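Hypothetical protein (Pseudomonas aeruginosa, PDB 2H9F) probably acts as a methylaconitate isomerase of the PrpF family, interconverting double-bond isomers of small tricarboxylates. Local coordinates at residues A148-S153 against A173-E178; V23-E28 against S70-L75; T13-G18 against A381-E386. All blocks are in the same frame, centred on the assembly; numbering follows the deposited sequence. Where two conformers were deposited one is given.

Interaction 1 (A148-S153 against A173-E178); sequences AHVPVS and AEIVLE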
loop_
_atom_site.group_PDB
_atom_site.type_symbol
_atom_site.label_atom_id
_atom_site.label_comp_id
_atom_site.label_asym_id
_atom_site.label_seq_id
_atom_site.Cartn_x
_atom_site.Cartn_y
_atom_site.Cartn_z
ATOM N N ALA A 148 -12.166 8.310 24.437
ATOM C CA ALA A 148 -12.474 8.782 23.107
ATOM C C ALA A 148 -13.883 9.383 23.139
ATOM O O ALA A 148 -14.870 8.708 23.453
ATOM C CB ALA A 148 -12.375 7.630 22.097
ATOM N N HIS A 149 -13.961 10.667 22.812
ATOM C CA HIS A 149 -15.213 11.370 22.759
ATOM C C HIS A 149 -15.716 11.285 21.344
ATOM O O HIS A 149 -15.296 12.056 20.469
ATOM C CB HIS A 149 -15.014 12.815 23.197
ATOM C CG HIS A 149 -14.445 12.952 24.580
ATOM N ND1 HIS A 149 -15.233 13.124 25.691
ATOM C CD2 HIS A 149 -13.166 12.974 25.023
ATOM C CE1 HIS A 149 -14.469 13.217 26.761
ATOM N NE2 HIS A 149 -13.211 13.117 26.385
ATOM N N VAL A 150 -16.620 10.340 21.105
ATOM C CA VAL A 150 -17.021 9.994 19.759
ATOM C C VAL A 150 -18.358 10.605 19.457
ATOM O O VAL A 150 -19.326 10.377 20.181
ATOM C CB VAL A 150 -17.079 8.433 19.588
ATOM C CG1 VAL A 150 -17.552 8.058 18.186
ATOM C CG2 VAL A 150 -15.757 7.840 19.852
ATOM N N PRO A 151 -18.450 11.407 18.377
ATOM C CA PRO A 151 -19.737 11.982 18.110
ATOM C C PRO A 151 -20.708 10.985 17.540
ATOM O O PRO A 151 -20.305 10.056 16.827
ATOM C CB PRO A 151 -19.416 13.081 17.088
ATOM C CG PRO A 151 -18.236 12.540 16.344
ATOM C CD PRO A 151 -17.447 11.805 17.371
ATOM N N VAL A 152 -21.981 11.229 17.811
ATOM C CA VAL A 152 -23.065 10.310 17.530
ATOM C C VAL A 152 -24.258 11.106 16.985
ATOM O O VAL A 152 -24.622 12.162 17.529
ATOM C CB VAL A 152 -23.475 9.556 18.790
ATOM C CG1 VAL A 152 -24.787 8.762 18.572
ATOM C CG2 VAL A 152 -22.323 8.664 19.291
ATOM N N SER A 153 -24.835 10.614 15.897
ATOM C CA SER A 153 -26.081 11.149 15.295
ATOM C C SER A 153 -26.988 9.989 14.946
ATOM O O SER A 153 -26.542 9.015 14.344
ATOM C CB SER A 153 -25.841 11.881 13.967
ATOM O OG SER A 153 -24.848 12.862 14.102
ATOM N N ALA A 173 -15.258 13.737 10.820
ATOM C CA ALA A 173 -15.730 14.257 12.088
ATOM C C ALA A 173 -14.603 14.172 13.093
ATOM O O ALA A 173 -13.798 13.223 13.084
ATOM C CB ALA A 173 -16.910 13.423 12.541
ATOM N N GLU A 174 -14.552 15.150 13.985
ATOM C CA GLU A 174 -13.494 15.234 14.995
ATOM C C GLU A 174 -13.807 14.313 16.147
ATOM O O GLU A 174 -14.950 14.251 16.605
ATOM C CB GLU A 174 -13.374 16.691 15.483
ATOM C CG GLU A 174 -12.323 16.886 16.512
ATOM C CD GLU A 174 -12.174 18.346 16.940
ATOM O OE1 GLU A 174 -12.974 19.194 16.478
ATOM O OE2 GLU A 174 -11.223 18.664 17.691
ATOM N N ILE A 175 -12.813 13.531 16.543
ATOM C CA ILE A 175 -12.869 12.716 17.752
ATOM C C ILE A 175 -11.749 13.230 18.638
ATOM O O ILE A 175 -10.576 13.159 18.282
ATOM C CB ILE A 175 -12.622 11.230 17.473
ATOM C CG1 ILE A 175 -13.751 10.687 16.590
ATOM C CG2 ILE A 175 -12.597 10.442 18.765
ATOM C CD1 ILE A 175 -13.530 9.278 15.961
ATOM N N VAL A 176 -12.100 13.764 19.797
ATOM C CA VAL A 176 -11.111 14.195 20.775
ATOM C C VAL A 176 -10.729 12.984 21.631
ATOM O O VAL A 176 -11.602 12.266 22.104
ATOM C CB VAL A 176 -11.726 15.302 21.695
ATOM C CG1 VAL A 176 -10.799 15.652 22.841
ATOM C CG2 VAL A 176 -12.114 16.535 20.869
ATOM N N LEU A 177 -9.425 12.772 21.823
ATOM C CA LEU A 177 -8.914 11.704 22.643
ATOM C C LEU A 177 -8.249 12.270 23.868
ATOM O O LEU A 177 -7.548 13.274 23.752
ATOM C CB LEU A 177 -7.860 10.890 21.873
ATOM C CG LEU A 177 -8.246 10.192 20.556
ATOM C CD1 LEU A 177 -6.984 9.682 19.846
ATOM C CD2 LEU A 177 -9.261 9.055 20.788
ATOM N N GLU A 178 -8.419 11.606 25.018
ATOM C CA GLU A 178 -7.700 11.933 26.240
ATOM C C GLU A 178 -6.939 10.706 26.711
ATOM O O GLU A 178 -7.544 9.697 27.027
ATOM C CB GLU A 178 -8.625 12.351 27.407
ATOM C CG GLU A 178 -9.713 13.289 27.046
ATOM C CD GLU A 178 -10.449 13.862 28.270
ATOM O OE1 GLU A 178 -10.427 13.262 29.353
ATOM O OE2 GLU A 178 -11.041 14.948 28.122
HETATM O O HOH W 1 -15.121 14.688 20.103
#
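A148 and H149 meet V176 and L177 in a short antiparallel pairing, where strand 144-153 runs against strand 175-180 beside helix 106-118. The direct backbone link is H149 N to V176 O at 2.9 Å, nearly straight at 174°. For the return link a water steps in, donating to H149 O at 2.7 Å and accepting from V176 N at 3.2 Å. One side of the pair is apolar and buried: A148 CB meets L177 CD2 at 3.7 Å, V150 CG2 lies 4.2 Å from I175 CG2, and I175 and L177 also reach T110 of the helix. On the other side, H149 has CG anti to its carbonyl carbon (chi1 -58°), which lays the imidazole along the partner strand. V176 O sits at the ring edge, and H149 NE2 comes within 3.3 Å of E178 OE2, ring and carboxylate planes 61° apart. Further on, P151 CD packs crosswise on I175 CG1 at 3.9 Å, while P151 CG meets A173 CB. Strands laid against a central helix in this way fit the helix-filled, barrel-like domains of the diaminopimelate epimerase-type fold, to which PrpF proteins belong.

Interaction 2 (V23-E28 against S70-L75); sequences VFFRLE and SKCVIL. With SO4 (sulfate ion), chain H.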
loop_
_atom_site.group_PDB
_atom_site.type_symbol
_atom_site.label_atom_id
_atom_site.label_comp_id
_atom_site.label_asym_id
_atom_site.label_seq_id
_atom_site.Cartn_x
_atom_site.Cartn_y
_atom_site.Cartn_z
ATOM N N VAL A 23 -7.294 -3.563 10.377
ATOM C CA VAL A 23 -8.381 -4.488 10.258
ATOM C C VAL A 23 -8.810 -4.740 11.684
ATOM O O VAL A 23 -7.979 -5.135 12.488
ATOM C CB VAL A 23 -7.985 -5.844 9.618
ATOM C CG1 VAL A 23 -9.238 -6.708 9.455
ATOM C CG2 VAL A 23 -7.267 -5.665 8.274
ATOM N N PHE A 24 -10.091 -4.461 11.975
ATOM C CA PHE A 24 -10.643 -4.544 13.310
ATOM C C PHE A 24 -11.575 -5.754 13.485
ATOM O O PHE A 24 -12.428 -6.049 12.646
ATOM C CB PHE A 24 -11.395 -3.256 13.678
ATOM C CG PHE A 24 -10.517 -2.086 13.988
ATOM C CD1 PHE A 24 -9.755 -1.472 12.997
ATOM C CD2 PHE A 24 -10.525 -1.530 15.242
ATOM C CE1 PHE A 24 -8.968 -0.391 13.271
ATOM C CE2 PHE A 24 -9.754 -0.435 15.521
ATOM C CZ PHE A 24 -8.969 0.132 14.541
ATOM N N PHE A 25 -11.382 -6.441 14.611
ATOM C CA PHE A 25 -12.196 -7.578 14.965
ATOM C C PHE A 25 -12.816 -7.419 16.338
ATOM O O PHE A 25 -12.144 -6.978 17.250
ATOM C CB PHE A 25 -11.310 -8.829 15.038
ATOM C CG PHE A 25 -10.615 -9.144 13.770
ATOM C CD1 PHE A 25 -9.395 -8.572 13.477
ATOM C CD2 PHE A 25 -11.192 -10.013 12.851
ATOM C CE1 PHE A 25 -8.740 -8.849 12.266
ATOM C CE2 PHE A 25 -10.518 -10.350 11.671
ATOM C CZ PHE A 25 -9.281 -9.776 11.390
ATOM N N ARG A 26 -14.060 -7.859 16.499
ATOM C CA ARG A 26 -14.553 -8.197 17.850
ATOM C C ARG A 26 -13.997 -9.524 18.304
ATOM O O ARG A 26 -13.982 -10.486 17.530
ATOM C CB ARG A 26 -16.051 -8.317 17.877
ATOM C CG ARG A 26 -16.774 -7.210 17.146
ATOM C CD ARG A 26 -18.246 -7.221 17.418
ATOM N NE ARG A 26 -18.869 -8.479 17.056
ATOM C CZ ARG A 26 -20.151 -8.766 17.233
ATOM N NH1 ARG A 26 -20.976 -7.878 17.778
ATOM N NH2 ARG A 26 -20.599 -9.977 16.904
ATOM N N LEU A 27 -13.597 -9.632 19.568
ATOM C CA LEU A 27 -13.043 -10.893 20.063
ATOM C C LEU A 27 -13.957 -12.097 19.783
ATOM O O LEU A 27 -13.502 -13.126 19.306
ATOM C CB LEU A 27 -12.742 -10.792 21.560
ATOM C CG LEU A 27 -12.185 -12.011 22.272
ATOM C CD1 LEU A 27 -10.792 -12.414 21.770
ATOM C CD2 LEU A 27 -12.190 -11.708 23.764
ATOM N N GLU A 28 -15.244 -11.942 20.047
ATOM C CA GLU A 28 -16.230 -13.007 19.847
ATOM C C GLU A 28 -16.375 -13.463 18.394
ATOM O O GLU A 28 -16.851 -14.563 18.146
ATOM C CB GLU A 28 -17.609 -12.541 20.363
ATOM C CG GLU A 28 -18.270 -11.424 19.501
ATOM C CD GLU A 28 -19.465 -10.700 20.195
ATOM O OE1 GLU A 28 -20.498 -11.406 20.348
ATOM O OE2 GLU A 28 -19.360 -9.454 20.556
ATOM N N SER A 70 -0.186 -2.082 8.315
ATOM C CA SER A 70 0.086 -3.468 8.584
ATOM C C SER A 70 -0.282 -3.780 10.033
ATOM O O SER A 70 0.531 -4.179 10.849
ATOM C CB SER A 70 1.526 -3.808 8.222
ATOM O OG SER A 70 1.796 -5.173 8.512
ATOM N N LYS A 71 -1.564 -3.596 10.310
ATOM C CA LYS A 71 -2.077 -3.575 11.655
ATOM C C LYS A 71 -3.425 -4.299 11.813
ATOM O O LYS A 71 -4.323 -4.115 11.032
ATOM C CB LYS A 71 -2.265 -2.092 12.099
ATOM C CG LYS A 71 -1.031 -1.215 12.061
ATOM C CD LYS A 71 -1.368 0.216 12.561
ATOM C CE LYS A 71 -0.279 1.269 12.284
ATOM N NZ LYS A 71 0.821 1.262 13.217
ATOM N N CYS A 72 -3.568 -5.034 12.900
ATOM C CA CYS A 72 -4.819 -5.683 13.271
ATOM C C CYS A 72 -5.192 -5.279 14.708
ATOM O O CYS A 72 -4.307 -5.125 15.574
ATOM C CB CYS A 72 -4.653 -7.185 13.206
ATOM S SG CYS A 72 -4.687 -7.829 11.496
ATOM N N VAL A 73 -6.490 -5.165 14.969
ATOM C CA VAL A 73 -6.992 -4.742 16.285
ATOM C C VAL A 73 -8.116 -5.665 16.729
ATOM O O VAL A 73 -8.983 -6.014 15.921
ATOM C CB VAL A 73 -7.507 -3.297 16.217
ATOM C CG1 VAL A 73 -8.315 -2.883 17.500
ATOM C CG2 VAL A 73 -6.350 -2.329 15.964
ATOM N N ILE A 74 -8.038 -6.110 17.991
ATOM C CA ILE A 74 -9.123 -6.823 18.703
ATOM C C ILE A 74 -9.737 -5.890 19.776
ATOM O O ILE A 74 -9.012 -5.293 20.575
ATOM C CB ILE A 74 -8.629 -8.111 19.417
ATOM C CG1 ILE A 74 -7.931 -9.059 18.419
ATOM C CG2 ILE A 74 -9.845 -8.826 20.092
ATOM C CD1 ILE A 74 -7.181 -10.228 19.090
ATOM N N LEU A 75 -11.061 -5.727 19.736
ATOM C CA LEU A 75 -11.843 -5.083 20.809
ATOM C C LEU A 75 -12.761 -6.124 21.437
ATOM O O LEU A 75 -13.241 -7.053 20.756
ATOM C CB LEU A 75 -12.704 -3.942 20.282
ATOM C CG LEU A 75 -12.203 -2.523 20.500
ATOM C CD1 LEU A 75 -10.950 -2.305 19.774
ATOM C CD2 LEU A 75 -13.258 -1.539 20.047
HETATM S S SO4 H . -24.421 -9.796 17.321
HETATM O O1 SO4 H . -24.080 -8.612 16.528
HETATM O O2 SO4 H . -23.763 -9.739 18.631
HETATM O O3 SO4 H . -25.873 -9.823 17.507
HETATM O O4 SO4 H . -24.000 -11.009 16.616
#
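F24 swings its ring to the nitrogen side of its backbone (chi1 -74°); V73 on the neighbouring strand sets CG1 anti to its own nitrogen (chi1 168°), and with these torsions the two side chains lie alongside each other, pointing the same way. The valine slides under one face of the phenyl ring. Its CB is 3.8 Å from the ring centroid and 18° off the normal, a CH-pi contact, and V73 CG1 presses on F24 CD2 at 3.4 Å. The backbones beneath run parallel in regular register. V23 N donates to K71 O at 3.1 Å, F25 N to V73 O at 2.8 Å, and L27 N closes the ladder on L75 O at 2.9 Å, with V73 N and L75 N returning bonds to V23 O and F25 O. CA-H...O contacts fill the gaps between these rungs.

F25 leaves the opposite face of the sheet from F24. V73 O lies at the edge of its ring, in plane, and C72 SG approaches F25 CE1 to 4.2 Å. Where the strand gives way to a 3-10 turn, L27 CB reaches I74 CG2 at 3.8 Å. The far end is polar: R26 NE makes a salt bridge to D29, E28 OE2 stands over a guanidinium face as a charge partner alone, and NH1, which also donates to A119 O, makes weak bonds to two oxygens of a sulfate probably taken from the crystallisation liquor.

Each face of the pair has its own helix. F24, V73 and L75 look to helix 106-118, where F24 meets the F115 ring, while F25, C72 and I74 lean on helix 39-49. The motif is a parallel strand pair between two helices, one on each face, with helix 39-49 lying in the connection that joins the strands.

Interaction 3 (T13-G18 against A381-E386); sequences TYLRGG and ARILME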
loop_
_atom_site.group_PDB
_atom_site.type_symbol
_atom_site.label_atom_id
_atom_site.label_comp_id
_atom_site.label_asym_id
_atom_site.label_seq_id
_atom_site.Cartn_x
_atom_site.Cartn_y
_atom_site.Cartn_z
ATOM N N THR A 13 -14.007 -5.333 10.211
ATOM C CA THR A 13 -14.208 -3.969 9.760
ATOM C C THR A 13 -12.829 -3.369 9.487
ATOM O O THR A 13 -11.888 -3.448 10.314
ATOM C CB THR A 13 -14.981 -3.172 10.794
ATOM O OG1 THR A 13 -16.149 -3.932 11.149
ATOM C CG2 THR A 13 -15.409 -1.784 10.224
ATOM N N TYR A 14 -12.723 -2.762 8.313
ATOM C CA TYR A 14 -11.489 -2.144 7.918
ATOM C C TYR A 14 -11.672 -0.642 8.038
ATOM O O TYR A 14 -12.525 -0.048 7.375
ATOM C CB TYR A 14 -11.138 -2.598 6.505
ATOM C CG TYR A 14 -9.794 -2.154 5.980
ATOM C CD1 TYR A 14 -8.617 -2.449 6.639
ATOM C CD2 TYR A 14 -9.705 -1.428 4.820
ATOM C CE1 TYR A 14 -7.352 -2.053 6.132
ATOM C CE2 TYR A 14 -8.458 -1.030 4.307
ATOM C CZ TYR A 14 -7.310 -1.313 4.965
ATOM O OH TYR A 14 -6.133 -0.899 4.435
ATOM N N LEU A 15 -10.893 -0.046 8.933
ATOM C CA LEU A 15 -11.068 1.373 9.283
ATOM C C LEU A 15 -9.763 2.114 9.105
ATOM O O LEU A 15 -8.664 1.575 9.364
ATOM C CB LEU A 15 -11.376 1.572 10.776
ATOM C CG LEU A 15 -12.704 1.176 11.391
ATOM C CD1 LEU A 15 -12.550 -0.106 12.104
ATOM C CD2 LEU A 15 -13.185 2.291 12.364
ATOM N N ARG A 16 -9.912 3.389 8.781
ATOM C CA ARG A 16 -8.875 4.375 8.993
ATOM C C ARG A 16 -9.044 4.970 10.364
ATOM O O ARG A 16 -10.120 5.455 10.705
ATOM C CB ARG A 16 -8.970 5.530 8.022
ATOM C CG ARG A 16 -7.879 6.553 8.292
ATOM C CD ARG A 16 -7.944 7.793 7.429
ATOM N NE ARG A 16 -9.200 8.557 7.519
ATOM C CZ ARG A 16 -9.534 9.347 8.537
ATOM N NH1 ARG A 16 -8.761 9.442 9.605
ATOM N NH2 ARG A 16 -10.673 10.003 8.488
ATOM N N GLY A 17 -7.973 4.927 11.135
ATOM C CA GLY A 17 -7.924 5.543 12.473
ATOM C C GLY A 17 -6.751 6.485 12.464
ATOM O O GLY A 17 -5.588 6.067 12.370
ATOM N N GLY A 18 -7.051 7.763 12.529
ATOM C CA GLY A 18 -6.020 8.765 12.377
ATOM C C GLY A 18 -5.312 8.581 11.047
ATOM O O GLY A 18 -5.953 8.585 10.015
ATOM N N ALA A 381 -11.653 9.201 12.430
ATOM C CA ALA A 381 -11.699 7.794 12.010
ATOM C C ALA A 381 -12.856 7.601 11.019
ATOM O O ALA A 381 -13.854 8.309 11.066
ATOM C CB ALA A 381 -11.911 6.939 13.163
ATOM N N ARG A 382 -12.733 6.635 10.118
ATOM C CA ARG A 382 -13.891 6.202 9.359
ATOM C C ARG A 382 -13.764 4.764 8.876
ATOM O O ARG A 382 -12.648 4.241 8.636
ATOM C CB ARG A 382 -14.150 7.109 8.132
ATOM C CG ARG A 382 -13.049 7.195 7.164
ATOM C CD ARG A 382 -13.385 8.193 5.985
ATOM N NE ARG A 382 -14.159 7.529 5.002
ATOM C CZ ARG A 382 -13.716 7.034 3.852
ATOM N NH1 ARG A 382 -12.475 7.157 3.411
ATOM N NH2 ARG A 382 -14.590 6.433 3.081
ATOM N N ILE A 383 -14.922 4.127 8.734
ATOM C CA ILE A 383 -15.004 2.803 8.153
ATOM C C ILE A 383 -14.770 2.878 6.655
ATOM O O ILE A 383 -15.399 3.691 5.955
ATOM C CB ILE A 383 -16.371 2.108 8.484
ATOM C CG1 ILE A 383 -16.404 1.718 9.970
ATOM C CG2 ILE A 383 -16.552 0.832 7.608
ATOM C CD1 ILE A 383 -17.807 1.242 10.422
ATOM N N LEU A 384 -13.869 2.038 6.162
ATOM C CA LEU A 384 -13.580 1.970 4.722
ATOM C C LEU A 384 -14.328 0.789 4.086
ATOM O O LEU A 384 -14.862 0.867 3.010
ATOM C CB LEU A 384 -12.043 1.797 4.518
ATOM C CG LEU A 384 -11.143 2.888 5.142
ATOM C CD1 LEU A 384 -9.668 2.587 4.986
ATOM C CD2 LEU A 384 -11.462 4.209 4.586
HETATM N N MSE A 385 -14.308 -0.349 4.765
HETATM C CA MSE A 385 -15.054 -1.494 4.319
HETATM C C MSE A 385 -15.474 -2.343 5.524
HETATM O O MSE A 385 -14.785 -2.376 6.507
HETATM C CB MSE A 385 -14.190 -2.280 3.296
HETATM C CG MSE A 385 -14.958 -3.382 2.585
HETATM SE SE MSE A 385 -13.893 -4.261 1.201
HETATM C CE MSE A 385 -15.264 -5.366 0.611
ATOM N N GLU A 386 -16.639 -2.981 5.445
ATOM C CA GLU A 386 -17.127 -3.834 6.507
ATOM C C GLU A 386 -17.722 -5.120 5.920
ATOM O O GLU A 386 -18.256 -5.123 4.849
ATOM C CB GLU A 386 -18.218 -3.108 7.293
ATOM C CG GLU A 386 -19.315 -2.564 6.370
ATOM C CD GLU A 386 -20.515 -1.976 7.084
ATOM O OE1 GLU A 386 -21.115 -2.639 7.953
ATOM O OE2 GLU A 386 -20.870 -0.848 6.741
#
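R16 begins beside R382: its CB sits 3.9 Å from R382 O, the oxygen that also takes R16 N in a 2.9 Å backbone bond. CG continues anti to the nitrogen (chi1 179°), and the chain then bends at chi3 (58°), turning the guanidinium back over the partner strand with one face above R382 N. NE forms a salt bridge with D60 of the second subunit. R16 NH2 passes R382 CG at 3.9 Å, and R16 NH1 donates to G18 O at 3.0 Å, in the guanidinium plane, and to S380 OG as well. R382 sends its NH1 to the same D60 oxygen of the second subunit, so one carboxylate joins both arginines and probably offsets part of their charge.

These are two antiparallel strands, 7-17 near the start of the chain and 369-386 near its end, and a classic beta bulge breaks their register: L384 and M385 together face Y14. The single carbonyl Y14 O accepts from L384 N at 2.8 Å and from M385 N at 3.2 Å, the latter on a lone pair. At the bulge L384 points toward the other strand, and its CD1 comes 3.9 Å from Y14 CE2, oblique to the ring.

On the opposite side of the sheet T13 crosses I383 obliquely, its CG2 3.6 Å from I383 CG1, and L15 CG packs on the same I383 atom; T13 and L15 also touch F115 of helix 106-118. From the bulge onward, M385 (a selenomethionine) and E386 pair with a strand of the second subunit, and E386 holds R390 and R9 of that chain by salt bridges.

Overall arrangement
Interactions 2 and 3 are buried, whereas interaction 1 is only partly so. Interaction 3 closes a loop of the chain in which the other two are nested, and it touches both. F24 N of interaction 2 lies 2.6 Å from T13 O, a probable hydrogen bond between consecutive strands, and I175 CD1 of interaction 1 packs on A381 CB at 4.0 Å. Interactions 1 and 2 do not meet, their nearest atoms being about 9 Å apart, yet all three send apolar side chains to helix 106-118. Their pairings differ: a water-bridged antiparallel pair in interaction 1, a regular parallel ladder in interaction 2, and in interaction 3 a bulged antiparallel pair whose charged groups reach the second subunit.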